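Local coordinates for Rab GDP-dissociation inhibitor (Saccharomyces cerevisiae, PDB 2BCG), which keeps Rab GTPases such as Sec4 in their GDP-bound form, extracts GDP-bound Ypt7 from vacuolar membranes and carries isoprenoid lipid in a pocket, at residues Lys128-Glu133 and Ile137-Met142; Arg148-Phe153 and Lys192-His197; Gly124-Val129 and Pro322-Ala327; Gln331-Gln336 and Lys342-Val347. All blocks are in the same frame, centred on the assembly; numbering follows the deposited sequence. Where two conformers were deposited one is given.

Contact 1 (Lys128-Glu133 and Ile137-Met142); sequences KVPANE and ISSPLM. With GER (geran-8-yl geran), chain C.
The side chain of E133 leaves with CG anti to the backbone N (chi1 -172°), while I137, one helical turn later, turns CG1 beside its own N (chi1 -73°). These two rotations bring I137 CD1 within 3.8 Å of E133 CG, the side chains slanting across one another beside the backbone hydrogen bond from I137 N to E133 O (2.8 Å). They belong to the short helix 133-138, N-capped by N132, whose OD1 accepts from the backbone of E135. The helix is followed by an ST turn: S139 OG takes the N-H of L141 at 3.1 Å in a nearly straight bond (161°). Helix and turn reverse the chain, so that S139 comes back beside P130 and lays CB against the proline CG at 3.9 Å. The same hydroxyl has a second task, for a water that donates to K128 O is also hydrogen-bonded to S139 OG at 2.8 Å, tying the loop before the helix to the turn after it. L141, inclined toward the loop, sends CD1 to the neighbourhood of P130 CD, a looser apolar contact. The amine of K128 is engaged by the carbonyl of K231 and, in a salt bridge, by the carboxylate of E135. The example illustrates how a capped turn of helix can set one wall of a lipid site, since P130 belongs to the geranylgeranyl pocket. The lipid of chain C passes along the proline, its C18 lying 3.7 Å from P130 CG and its C14 3.4 Å from P130 O.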
# COMPACT_ATOMS: atom_id res chain seq x y z
N LYS A 128 -20.12 17.55 -8.33
CA LYS A 128 -19.06 16.74 -8.90
C LYS A 128 -18.19 17.61 -9.81
O LYS A 128 -18.70 18.30 -10.73
CB LYS A 128 -19.56 15.48 -9.63
CG LYS A 128 -18.40 14.56 -10.10
CD LYS A 128 -18.84 13.47 -11.09
CE LYS A 128 -17.69 12.47 -11.34
NZ LYS A 128 -16.64 13.04 -12.26
N VAL A 129 -16.89 17.58 -9.57
CA VAL A 129 -15.92 18.26 -10.42
C VAL A 129 -15.87 17.52 -11.76
O VAL A 129 -15.72 16.30 -11.78
CB VAL A 129 -14.52 18.28 -9.81
CG1 VAL A 129 -13.46 18.84 -10.80
CG2 VAL A 129 -14.49 19.05 -8.49
N PRO A 130 -16.02 18.24 -12.89
CA PRO A 130 -15.97 17.55 -14.19
C PRO A 130 -14.74 16.66 -14.42
O PRO A 130 -13.62 16.98 -14.01
CB PRO A 130 -16.03 18.70 -15.22
CG PRO A 130 -16.75 19.78 -14.53
CD PRO A 130 -16.33 19.68 -13.04
N ALA A 131 -14.98 15.52 -15.07
CA ALA A 131 -13.93 14.58 -15.42
C ALA A 131 -13.89 14.37 -16.93
O ALA A 131 -13.08 13.58 -17.42
CB ALA A 131 -14.14 13.24 -14.68
N ASN A 132 -14.80 15.04 -17.65
CA ASN A 132 -14.82 14.97 -19.12
C ASN A 132 -15.48 16.22 -19.70
O ASN A 132 -16.00 17.05 -18.95
CB ASN A 132 -15.49 13.67 -19.59
CG ASN A 132 -16.95 13.57 -19.18
OD1 ASN A 132 -17.67 14.56 -19.19
ND2 ASN A 132 -17.40 12.36 -18.83
N GLU A 133 -15.48 16.37 -21.03
CA GLU A 133 -16.03 17.58 -21.65
C GLU A 133 -17.54 17.76 -21.44
O GLU A 133 -17.99 18.88 -21.17
CB GLU A 133 -15.71 17.62 -23.15
CG GLU A 133 -16.09 18.95 -23.82
CD GLU A 133 -15.56 19.05 -25.24
OE1 GLU A 133 -15.21 17.99 -25.79
OE2 GLU A 133 -15.48 20.17 -25.77
N ILE A 137 -19.26 20.94 -19.74
CA ILE A 137 -20.37 21.70 -20.34
C ILE A 137 -21.55 21.81 -19.38
O ILE A 137 -22.12 22.91 -19.20
CB ILE A 137 -20.77 21.06 -21.68
CG1 ILE A 137 -19.67 21.37 -22.71
CG2 ILE A 137 -22.15 21.55 -22.15
CD1 ILE A 137 -19.62 20.38 -23.86
N SER A 138 -21.88 20.70 -18.72
CA SER A 138 -23.04 20.63 -17.80
C SER A 138 -22.90 21.41 -16.50
O SER A 138 -23.90 21.81 -15.89
CB SER A 138 -23.30 19.18 -17.39
OG SER A 138 -23.76 18.40 -18.49
N SER A 139 -21.67 21.55 -16.00
CA SER A 139 -21.50 21.96 -14.60
C SER A 139 -22.06 23.35 -14.33
O SER A 139 -21.81 24.28 -15.11
CB SER A 139 -20.02 21.94 -14.22
OG SER A 139 -19.87 22.33 -12.86
N PRO A 140 -22.83 23.50 -13.23
CA PRO A 140 -23.29 24.82 -12.82
C PRO A 140 -22.26 25.61 -12.01
O PRO A 140 -22.56 26.72 -11.55
CB PRO A 140 -24.51 24.50 -11.95
CG PRO A 140 -24.16 23.18 -11.32
CD PRO A 140 -23.36 22.43 -12.37
N LEU A 141 -21.07 25.03 -11.84
CA LEU A 141 -20.02 25.66 -11.03
C LEU A 141 -19.56 27.02 -11.61
O LEU A 141 -19.03 27.85 -10.87
CB LEU A 141 -18.84 24.72 -10.85
CG LEU A 141 -19.01 23.54 -9.87
CD1 LEU A 141 -17.84 22.57 -10.02
CD2 LEU A 141 -19.14 24.03 -8.41
N MET A 142 -19.76 27.22 -12.92
CA MET A 142 -19.34 28.44 -13.64
C MET A 142 -20.41 28.82 -14.64
O MET A 142 -21.07 27.94 -15.20
CB MET A 142 -18.05 28.18 -14.43
CG MET A 142 -16.83 27.86 -13.60
SD MET A 142 -15.38 27.89 -14.66
CE MET A 142 -14.18 27.24 -13.48
C1 GER C . -6.30 15.06 -23.67
C2 GER C . -7.76 14.89 -23.19
C3 GER C . -8.66 15.96 -23.11
C4 GER C . -8.24 17.39 -23.52
C5 GER C . -10.11 15.73 -22.62
C6 GER C . -10.19 15.41 -21.11
C7 GER C . -10.36 16.56 -20.32
C8 GER C . -9.63 16.90 -19.17
C9 GER C . -8.50 15.98 -18.69
C10 GER C . -9.91 18.21 -18.39
C11 GER C . -10.87 18.15 -17.19
C12 GER C . -11.41 19.43 -17.00
C13 GER C . -11.75 20.18 -15.86
C14 GER C . -11.56 19.63 -14.44
C15 GER C . -12.32 21.59 -16.07
C16 GER C . -13.42 21.99 -15.08
C17 GER C . -14.50 22.60 -15.72
C18 GER C . -15.62 23.26 -15.19
C19 GER C . -15.85 23.43 -13.68
C20 GER C . -16.66 23.83 -16.14
O HOH W 1 -20.56 20.25 -11.16

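Contact 2 (Arg148-Phe153 and Lys192-His197); sequences RRMKKF and KEFIGH. With GER (geran-8-yl geran), chain D; GER (geran-8-yl geran), chain C.
M150 lays its sulphur against the far end of I195, SD to CD1 at 3.6 Å, the two side chains reaching toward each other tip to tip. Both stand on helices of the domain that holds the isoprenoids, 144-159 and 189-199, packed at a crossing angle of -36°. Because the segment axes stay 12.4 Å apart, long side chains have to span the interval. M150 does so with CG anti to the backbone N and a bend at chi2 (65°), which turns SD and CE toward helix 189-199. F153, one turn further on, approaches I195 from the opposite direction. Its ring presents CE2 obliquely to I195 CD1 at 3.7 Å, so that one methyl of I195 touches both the thioether and the ring. I219 of helix 212-229 and Y182 of helix 178-184 also touch I195, so the apolar layer is shared by several helices. The methyl CE of M150 comes to the edge of the F194 ring, near its plane, 4.2 Å from CE2. M150 thus touches both lipids as well as the facing helix: its CG lies 3.6 Å from C14 of the chain D lipid, and its CE is 4.1 Å from C15 of the chain C lipid. Next to it, R148 and K151 line the chain D site with backbone atoms and the aliphatic parts of their side chains. F194 serves the other lipid, with C19 of the chain C molecule set obliquely to the ring, 3.6 Å from CZ.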
# COMPACT_ATOMS: atom_id res chain seq x y z
N ARG A 148 -15.72 30.13 -20.83
CA ARG A 148 -14.91 30.48 -21.99
C ARG A 148 -13.50 30.96 -21.60
O ARG A 148 -12.51 30.59 -22.25
CB ARG A 148 -15.63 31.50 -22.88
CG ARG A 148 -16.88 30.93 -23.55
CD ARG A 148 -17.55 31.93 -24.51
NE ARG A 148 -18.83 31.39 -24.96
CZ ARG A 148 -19.70 32.03 -25.74
NH1 ARG A 148 -19.45 33.26 -26.17
NH2 ARG A 148 -20.83 31.42 -26.08
N ARG A 149 -13.41 31.77 -20.54
CA ARG A 149 -12.12 32.24 -20.04
C ARG A 149 -11.33 31.08 -19.42
O ARG A 149 -10.12 30.97 -19.60
CB ARG A 149 -12.29 33.37 -19.03
CG ARG A 149 -12.74 34.72 -19.63
CD ARG A 149 -12.83 35.80 -18.58
NE ARG A 149 -14.03 35.70 -17.74
CZ ARG A 149 -15.20 36.29 -18.02
NH1 ARG A 149 -15.33 37.04 -19.11
NH2 ARG A 149 -16.24 36.14 -17.21
N MET A 150 -12.04 30.21 -18.69
CA MET A 150 -11.46 28.97 -18.14
C MET A 150 -10.84 28.09 -19.22
O MET A 150 -9.74 27.55 -19.05
CB MET A 150 -12.57 28.20 -17.42
CG MET A 150 -12.18 26.83 -16.91
SD MET A 150 -10.96 27.00 -15.62
CE MET A 150 -10.67 25.27 -15.22
N LYS A 151 -11.56 27.92 -20.33
CA LYS A 151 -11.12 27.12 -21.48
C LYS A 151 -9.81 27.60 -22.10
O LYS A 151 -8.91 26.80 -22.39
CB LYS A 151 -12.23 27.08 -22.53
CG LYS A 151 -11.95 26.17 -23.71
CD LYS A 151 -13.25 25.65 -24.26
CE LYS A 151 -13.11 25.01 -25.63
NZ LYS A 151 -14.45 24.44 -26.00
N LYS A 152 -9.69 28.91 -22.31
CA LYS A 152 -8.45 29.47 -22.85
C LYS A 152 -7.29 29.21 -21.91
O LYS A 152 -6.19 28.90 -22.35
CB LYS A 152 -8.61 30.96 -23.13
CG LYS A 152 -9.65 31.22 -24.19
CD LYS A 152 -9.80 32.69 -24.47
CE LYS A 152 -10.29 32.87 -25.90
NZ LYS A 152 -10.54 34.29 -26.23
N PHE A 153 -7.55 29.33 -20.61
CA PHE A 153 -6.55 28.98 -19.60
C PHE A 153 -6.08 27.53 -19.73
O PHE A 153 -4.88 27.26 -19.79
CB PHE A 153 -7.12 29.23 -18.20
CG PHE A 153 -6.25 28.72 -17.09
CD1 PHE A 153 -5.09 29.41 -16.74
CD2 PHE A 153 -6.60 27.58 -16.37
CE1 PHE A 153 -4.28 28.96 -15.70
CE2 PHE A 153 -5.81 27.11 -15.33
CZ PHE A 153 -4.64 27.80 -14.99
N LYS A 192 -10.66 31.21 -9.67
CA LYS A 192 -9.35 31.02 -9.06
C LYS A 192 -9.44 29.95 -7.97
O LYS A 192 -8.60 29.06 -7.95
CB LYS A 192 -8.79 32.33 -8.50
CG LYS A 192 -8.55 33.43 -9.51
CD LYS A 192 -7.91 34.59 -8.74
CE LYS A 192 -8.09 35.92 -9.44
NZ LYS A 192 -7.37 36.98 -8.67
N GLU A 193 -10.46 30.04 -7.09
CA GLU A 193 -10.63 29.08 -5.97
C GLU A 193 -10.82 27.67 -6.50
O GLU A 193 -10.20 26.72 -6.01
CB GLU A 193 -11.81 29.46 -5.05
CG GLU A 193 -12.49 28.23 -4.33
CD GLU A 193 -13.57 28.61 -3.33
OE1 GLU A 193 -14.76 28.21 -3.50
OE2 GLU A 193 -13.23 29.30 -2.36
N PHE A 194 -11.65 27.54 -7.53
CA PHE A 194 -11.89 26.25 -8.16
C PHE A 194 -10.61 25.64 -8.74
O PHE A 194 -10.28 24.47 -8.49
CB PHE A 194 -12.96 26.32 -9.24
CG PHE A 194 -13.13 25.03 -9.97
CD1 PHE A 194 -13.92 24.00 -9.42
CD2 PHE A 194 -12.45 24.80 -11.16
CE1 PHE A 194 -14.04 22.77 -10.10
CE2 PHE A 194 -12.55 23.58 -11.83
CZ PHE A 194 -13.35 22.56 -11.31
N ILE A 195 -9.87 26.41 -9.54
CA ILE A 195 -8.65 25.89 -10.13
C ILE A 195 -7.63 25.56 -9.05
O ILE A 195 -7.07 24.45 -9.04
CB ILE A 195 -8.01 26.88 -11.12
CG1 ILE A 195 -8.95 27.05 -12.32
CG2 ILE A 195 -6.60 26.38 -11.58
CD1 ILE A 195 -8.61 28.30 -13.17
N GLY A 196 -7.42 26.50 -8.13
CA GLY A 196 -6.42 26.33 -7.08
C GLY A 196 -6.71 25.15 -6.15
O GLY A 196 -5.78 24.40 -5.81
N HIS A 197 -7.97 25.01 -5.74
CA HIS A 197 -8.35 24.03 -4.68
C HIS A 197 -8.85 22.72 -5.24
O HIS A 197 -8.55 21.67 -4.65
CB HIS A 197 -9.39 24.60 -3.73
CG HIS A 197 -8.87 25.76 -2.94
ND1 HIS A 197 -8.58 25.67 -1.60
CD2 HIS A 197 -8.54 27.02 -3.32
CE1 HIS A 197 -8.11 26.83 -1.18
NE2 HIS A 197 -8.07 27.66 -2.21
C1 GER D . -4.05 17.60 -20.86
C2 GER D . -5.48 18.17 -20.70
C3 GER D . -5.78 19.49 -20.31
C4 GER D . -4.70 20.53 -20.00
C5 GER D . -7.26 19.89 -20.18
C6 GER D . -7.75 20.79 -21.32
C7 GER D . -9.15 20.91 -21.30
C8 GER D . -9.96 21.88 -21.90
C9 GER D . -9.36 23.02 -22.74
C10 GER D . -11.49 21.78 -21.74
C11 GER D . -12.08 22.79 -20.75
C12 GER D . -13.46 22.89 -20.91
C13 GER D . -14.38 23.71 -20.24
C14 GER D . -13.96 24.68 -19.14
C15 GER D . -15.86 23.63 -20.62
C16 GER D . -16.20 24.67 -21.67
C17 GER D . -17.58 24.79 -21.82
C18 GER D . -18.28 25.94 -22.15
C19 GER D . -17.52 27.26 -22.41
C20 GER D . -19.81 25.88 -22.27
C1 GER C . -6.30 15.06 -23.67
C2 GER C . -7.76 14.89 -23.19
C3 GER C . -8.66 15.96 -23.11
C4 GER C . -8.24 17.39 -23.52
C5 GER C . -10.11 15.73 -22.62
C6 GER C . -10.19 15.41 -21.11
C7 GER C . -10.36 16.56 -20.32
C8 GER C . -9.63 16.90 -19.17
C9 GER C . -8.50 15.98 -18.69
C10 GER C . -9.91 18.21 -18.39
C11 GER C . -10.87 18.15 -17.19
C12 GER C . -11.41 19.43 -17.00
C13 GER C . -11.75 20.18 -15.86
C14 GER C . -11.56 19.63 -14.44
C15 GER C . -12.32 21.59 -16.07
C16 GER C . -13.42 21.99 -15.08
C17 GER C . -14.50 22.60 -15.72
C18 GER C . -15.62 23.26 -15.19
C19 GER C . -15.85 23.43 -13.68
C20 GER C . -16.66 23.83 -16.14

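Contact 3 (Gly124-Val129 and Pro322-Ala327); sequences GKIYKV and PNTSNA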
# COMPACT_ATOMS: atom_id res chain seq x y z
N GLY A 124 -22.99 24.96 1.18
CA GLY A 124 -23.76 23.90 1.82
C GLY A 124 -24.06 22.67 0.97
O GLY A 124 -24.55 21.65 1.50
N LYS A 125 -23.78 22.74 -0.33
CA LYS A 125 -24.05 21.62 -1.24
C LYS A 125 -22.74 21.13 -1.84
O LYS A 125 -21.75 21.86 -1.85
CB LYS A 125 -24.98 22.06 -2.38
CG LYS A 125 -26.30 22.69 -1.92
CD LYS A 125 -27.27 22.87 -3.09
CE LYS A 125 -27.85 21.54 -3.55
NZ LYS A 125 -28.77 20.93 -2.54
N ILE A 126 -22.75 19.90 -2.37
CA ILE A 126 -21.56 19.38 -3.09
C ILE A 126 -21.86 19.20 -4.58
O ILE A 126 -22.99 18.88 -4.94
CB ILE A 126 -21.00 18.07 -2.45
CG1 ILE A 126 -22.02 16.93 -2.38
CG2 ILE A 126 -20.48 18.41 -1.03
CD1 ILE A 126 -21.42 15.58 -1.92
N TYR A 127 -20.83 19.41 -5.40
CA TYR A 127 -20.91 19.36 -6.88
C TYR A 127 -19.80 18.48 -7.43
O TYR A 127 -18.64 18.66 -7.04
CB TYR A 127 -20.74 20.79 -7.45
CG TYR A 127 -21.80 21.75 -6.99
CD1 TYR A 127 -22.96 21.92 -7.76
CD2 TYR A 127 -21.69 22.44 -5.79
CE1 TYR A 127 -23.97 22.76 -7.34
CE2 TYR A 127 -22.71 23.29 -5.36
CZ TYR A 127 -23.84 23.44 -6.15
OH TYR A 127 -24.87 24.27 -5.77
N LYS A 128 -20.12 17.55 -8.33
CA LYS A 128 -19.06 16.74 -8.90
C LYS A 128 -18.19 17.61 -9.81
O LYS A 128 -18.70 18.30 -10.73
CB LYS A 128 -19.56 15.48 -9.63
CG LYS A 128 -18.40 14.56 -10.10
CD LYS A 128 -18.84 13.47 -11.09
CE LYS A 128 -17.69 12.47 -11.34
NZ LYS A 128 -16.64 13.04 -12.26
N VAL A 129 -16.89 17.58 -9.57
CA VAL A 129 -15.92 18.26 -10.42
C VAL A 129 -15.87 17.52 -11.76
O VAL A 129 -15.72 16.30 -11.78
CB VAL A 129 -14.52 18.28 -9.81
CG1 VAL A 129 -13.46 18.84 -10.80
CG2 VAL A 129 -14.49 19.05 -8.49
N PRO A 322 -24.89 10.97 1.03
CA PRO A 322 -25.91 11.72 0.26
C PRO A 322 -25.32 12.58 -0.89
O PRO A 322 -24.19 13.09 -0.79
CB PRO A 322 -26.62 12.59 1.31
CG PRO A 322 -26.27 11.93 2.66
CD PRO A 322 -24.96 11.22 2.50
N ASN A 323 -26.10 12.73 -1.98
CA ASN A 323 -25.77 13.60 -3.09
C ASN A 323 -24.46 13.24 -3.80
O ASN A 323 -23.71 14.12 -4.24
CB ASN A 323 -25.83 15.08 -2.66
CG ASN A 323 -27.21 15.49 -2.23
OD1 ASN A 323 -27.46 15.96 -1.08
ND2 ASN A 323 -28.12 15.28 -3.11
N THR A 324 -24.21 11.93 -3.92
CA THR A 324 -23.05 11.47 -4.67
C THR A 324 -23.44 10.41 -5.68
O THR A 324 -22.58 9.65 -6.15
CB THR A 324 -21.97 10.87 -3.72
OG1 THR A 324 -22.48 9.69 -3.05
CG2 THR A 324 -21.48 11.92 -2.69
N SER A 325 -24.73 10.35 -6.00
CA SER A 325 -25.20 9.34 -6.93
C SER A 325 -24.82 7.91 -6.48
O SER A 325 -24.53 7.04 -7.31
CB SER A 325 -24.71 9.66 -8.37
OG SER A 325 -25.07 11.00 -8.78
N ASN A 326 -24.79 7.69 -5.16
CA ASN A 326 -24.49 6.37 -4.58
C ASN A 326 -23.10 5.86 -5.00
O ASN A 326 -22.86 4.68 -5.18
CB ASN A 326 -25.58 5.34 -4.86
CG ASN A 326 -26.84 5.58 -4.04
OD1 ASN A 326 -26.92 6.51 -3.22
ND2 ASN A 326 -27.85 4.77 -4.29
N ALA A 327 -22.19 6.80 -5.14
CA ALA A 327 -20.79 6.48 -5.52
C ALA A 327 -20.18 5.47 -4.55
O ALA A 327 -20.41 5.53 -3.36
CB ALA A 327 -19.95 7.76 -5.53
O HOH W 2 -23.81 16.36 -5.84
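No aromatic ring joins I126 to N323; the flat group that matters is the peptide between N323 and T324. I126 CD1 stands off one face at the oxygen end, 3.6 Å from N323 O, while a bridging water approaches the same oxygen from the other side of the peptide plane. That water donates both to N323 O and to I126 O, at 2.8 Å each, and so satisfies two backbone acceptors that could not bond to each other. The methyl also meets T324 CG2 at 3.7 Å, the two side chains slanting past one another, and P322 O lies 3.9 Å from CD1. I126 reaches this spot by a less common rotation, with CG1 in the crowded position between its backbone N and carbonyl carbon (chi1 58°). Within 322-327 the chain curls: N323, S325 and N326 all take left-handed backbone conformations, and A327 N bonds back to T324 O at 3.0 Å. T324 OG1 is turned away from the strand, to the carbonyl of V321. The contact thus packs the loop between strands 303-317 and 330-334 onto 125-128, an edge strand of the mixed sheet, where Y127 pairs with V120 of strand 118-122. Y119 of that strand touches both I126 and T324, and I332 and L330 of strand 330-334 add to the same apolar patch.

Contact 4 (Gln331-Gln336 and Lys342-Val347); sequences QIIIPQ and KSDIYV
Y346 and I333 point the same way from neighbouring strands of an antiparallel hairpin, side by side, with I333 CG1 at the edge of the tyrosine ring, 4.0 Å from CE2. Q331 runs alongside the ring too, its amide only 18° from parallel with it. A water holds Q331 OE1 to V347 O, and the amide nitrogen is taken by Y234 and S118. The other face of the sheet carries a wholly aliphatic row. I332 and V347 are a hydrogen-bonded pair with their CB atoms 4.0 Å apart; I334 and I345 form the next such pair, side by side. Between these strands I334 N bonds to I345 O at 2.8 Å, and CA-H...O contacts such as Y346 CA to I332 O fill the intervals.

Past P335 the regular ladder gives way to a side chain. D344, with CG beside its backbone N (chi1 -65°), swings OD2 to 2.8 Å from Q336 N, which meets the oxygen from above the carboxylate plane in a bent bond. Its second oxygen, OD1, is bonded by H197 of helix 189-199, so one buried carboxylate ties the end of the hairpin to a helix. With a backbone N-H and an imidazole as donors, D344 is likely to be ionised. H197 is bonded to D344 through ND1 and to D205 through NE2, and two carboxylates at one imidazole would probably favour its protonated form.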
# COMPACT_ATOMS: atom_id res chain seq x y z
N GLN A 331 -13.81 11.66 -3.32
CA GLN A 331 -13.26 12.72 -2.51
C GLN A 331 -14.28 13.85 -2.37
O GLN A 331 -14.94 14.19 -3.37
CB GLN A 331 -12.01 13.29 -3.20
CG GLN A 331 -11.61 14.69 -2.73
CD GLN A 331 -10.26 15.07 -3.25
OE1 GLN A 331 -9.24 14.97 -2.54
NE2 GLN A 331 -10.23 15.53 -4.50
N ILE A 332 -14.39 14.42 -1.18
CA ILE A 332 -15.04 15.72 -1.07
C ILE A 332 -13.99 16.76 -0.70
O ILE A 332 -13.17 16.50 0.21
CB ILE A 332 -16.18 15.74 -0.01
CG1 ILE A 332 -17.25 14.70 -0.33
CG2 ILE A 332 -16.81 17.14 0.06
CD1 ILE A 332 -18.31 14.55 0.80
N ILE A 333 -14.05 17.92 -1.36
CA ILE A 333 -13.17 19.05 -1.03
C ILE A 333 -14.04 20.18 -0.50
O ILE A 333 -14.96 20.61 -1.22
CB ILE A 333 -12.41 19.59 -2.28
CG1 ILE A 333 -11.55 18.51 -2.91
CG2 ILE A 333 -11.53 20.78 -1.91
CD1 ILE A 333 -11.06 18.84 -4.30
N ILE A 334 -13.77 20.65 0.72
CA ILE A 334 -14.47 21.83 1.24
C ILE A 334 -13.45 22.97 1.22
O ILE A 334 -12.61 23.03 2.11
CB ILE A 334 -15.06 21.60 2.65
CG1 ILE A 334 -15.91 20.31 2.69
CG2 ILE A 334 -15.91 22.80 3.11
CD1 ILE A 334 -16.56 20.04 4.05
N PRO A 335 -13.50 23.84 0.17
CA PRO A 335 -12.53 24.95 0.09
C PRO A 335 -12.68 25.88 1.27
O PRO A 335 -13.79 26.13 1.75
CB PRO A 335 -12.93 25.68 -1.21
CG PRO A 335 -13.58 24.62 -2.03
CD PRO A 335 -14.39 23.85 -1.00
N GLN A 336 -11.55 26.39 1.71
CA GLN A 336 -11.45 27.20 2.90
C GLN A 336 -12.39 28.41 2.88
O GLN A 336 -12.97 28.75 3.90
CB GLN A 336 -9.99 27.67 3.05
CG GLN A 336 -9.55 28.59 1.91
CD GLN A 336 -8.17 29.06 2.08
OE1 GLN A 336 -7.90 30.00 2.84
NE2 GLN A 336 -7.25 28.43 1.38
N LYS A 342 -8.82 28.76 7.17
CA LYS A 342 -7.47 28.92 6.63
C LYS A 342 -7.04 27.71 5.80
O LYS A 342 -6.07 27.80 5.04
CB LYS A 342 -6.47 29.14 7.77
CG LYS A 342 -6.83 30.32 8.69
CD LYS A 342 -5.93 30.39 9.91
CE LYS A 342 -6.21 31.67 10.71
NZ LYS A 342 -5.07 32.07 11.61
N SER A 343 -7.74 26.58 5.95
CA SER A 343 -7.38 25.38 5.21
C SER A 343 -8.62 24.60 4.82
O SER A 343 -9.64 24.60 5.51
CB SER A 343 -6.36 24.49 5.93
OG SER A 343 -6.96 23.79 6.97
N ASP A 344 -8.47 23.89 3.73
CA ASP A 344 -9.56 23.04 3.25
C ASP A 344 -9.83 21.86 4.20
O ASP A 344 -8.96 21.42 4.95
CB ASP A 344 -9.22 22.50 1.86
CG ASP A 344 -9.14 23.59 0.80
OD1 ASP A 344 -8.91 23.24 -0.37
OD2 ASP A 344 -9.33 24.78 1.14
N ILE A 345 -11.05 21.36 4.16
CA ILE A 345 -11.38 20.07 4.81
C ILE A 345 -11.60 19.07 3.70
O ILE A 345 -12.23 19.39 2.67
CB ILE A 345 -12.69 20.17 5.65
CG1 ILE A 345 -12.53 21.27 6.72
CG2 ILE A 345 -13.02 18.80 6.27
CD1 ILE A 345 -13.72 21.44 7.60
N TYR A 346 -11.02 17.88 3.87
CA TYR A 346 -11.20 16.78 2.92
C TYR A 346 -12.05 15.68 3.52
O TYR A 346 -12.04 15.43 4.73
CB TYR A 346 -9.85 16.16 2.51
CG TYR A 346 -8.96 17.08 1.68
CD1 TYR A 346 -7.70 17.43 2.15
CD2 TYR A 346 -9.37 17.56 0.41
CE1 TYR A 346 -6.87 18.28 1.43
CE2 TYR A 346 -8.53 18.40 -0.33
CZ TYR A 346 -7.29 18.74 0.18
OH TYR A 346 -6.44 19.53 -0.54
N VAL A 347 -12.74 14.98 2.64
CA VAL A 347 -13.32 13.69 3.02
C VAL A 347 -12.88 12.68 1.98
O VAL A 347 -12.89 12.95 0.77
CB VAL A 347 -14.87 13.73 3.15
CG1 VAL A 347 -15.36 12.49 3.91
CG2 VAL A 347 -15.35 15.01 3.88
O HOH W 3 -10.03 13.42 -0.15
O HOH W 4 -12.38 24.36 4.94

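Overall arrangement
Contacts 1 and 2 form two sides of the isoprenoid site, their centres 12 Å apart and both against the chain C lipid; F194 joins them, its CZ 3.8 Å from V129 CG1, and M142 CE packs on M150 SD at 3.9 Å. Contact 3 shares K128 and V129 with contact 1, and Y127 CB rests on L141 CD2 at 3.7 Å, so an edge strand of the sheet leads directly into the pocket loop. Contact 4 lies deeper in that sheet, where I332 CG2 meets I126 CG2 of contact 3. It also reaches contact 2, about 18 Å away between centres, through H197 and D344, linking the sheet to the lipid-holding helices.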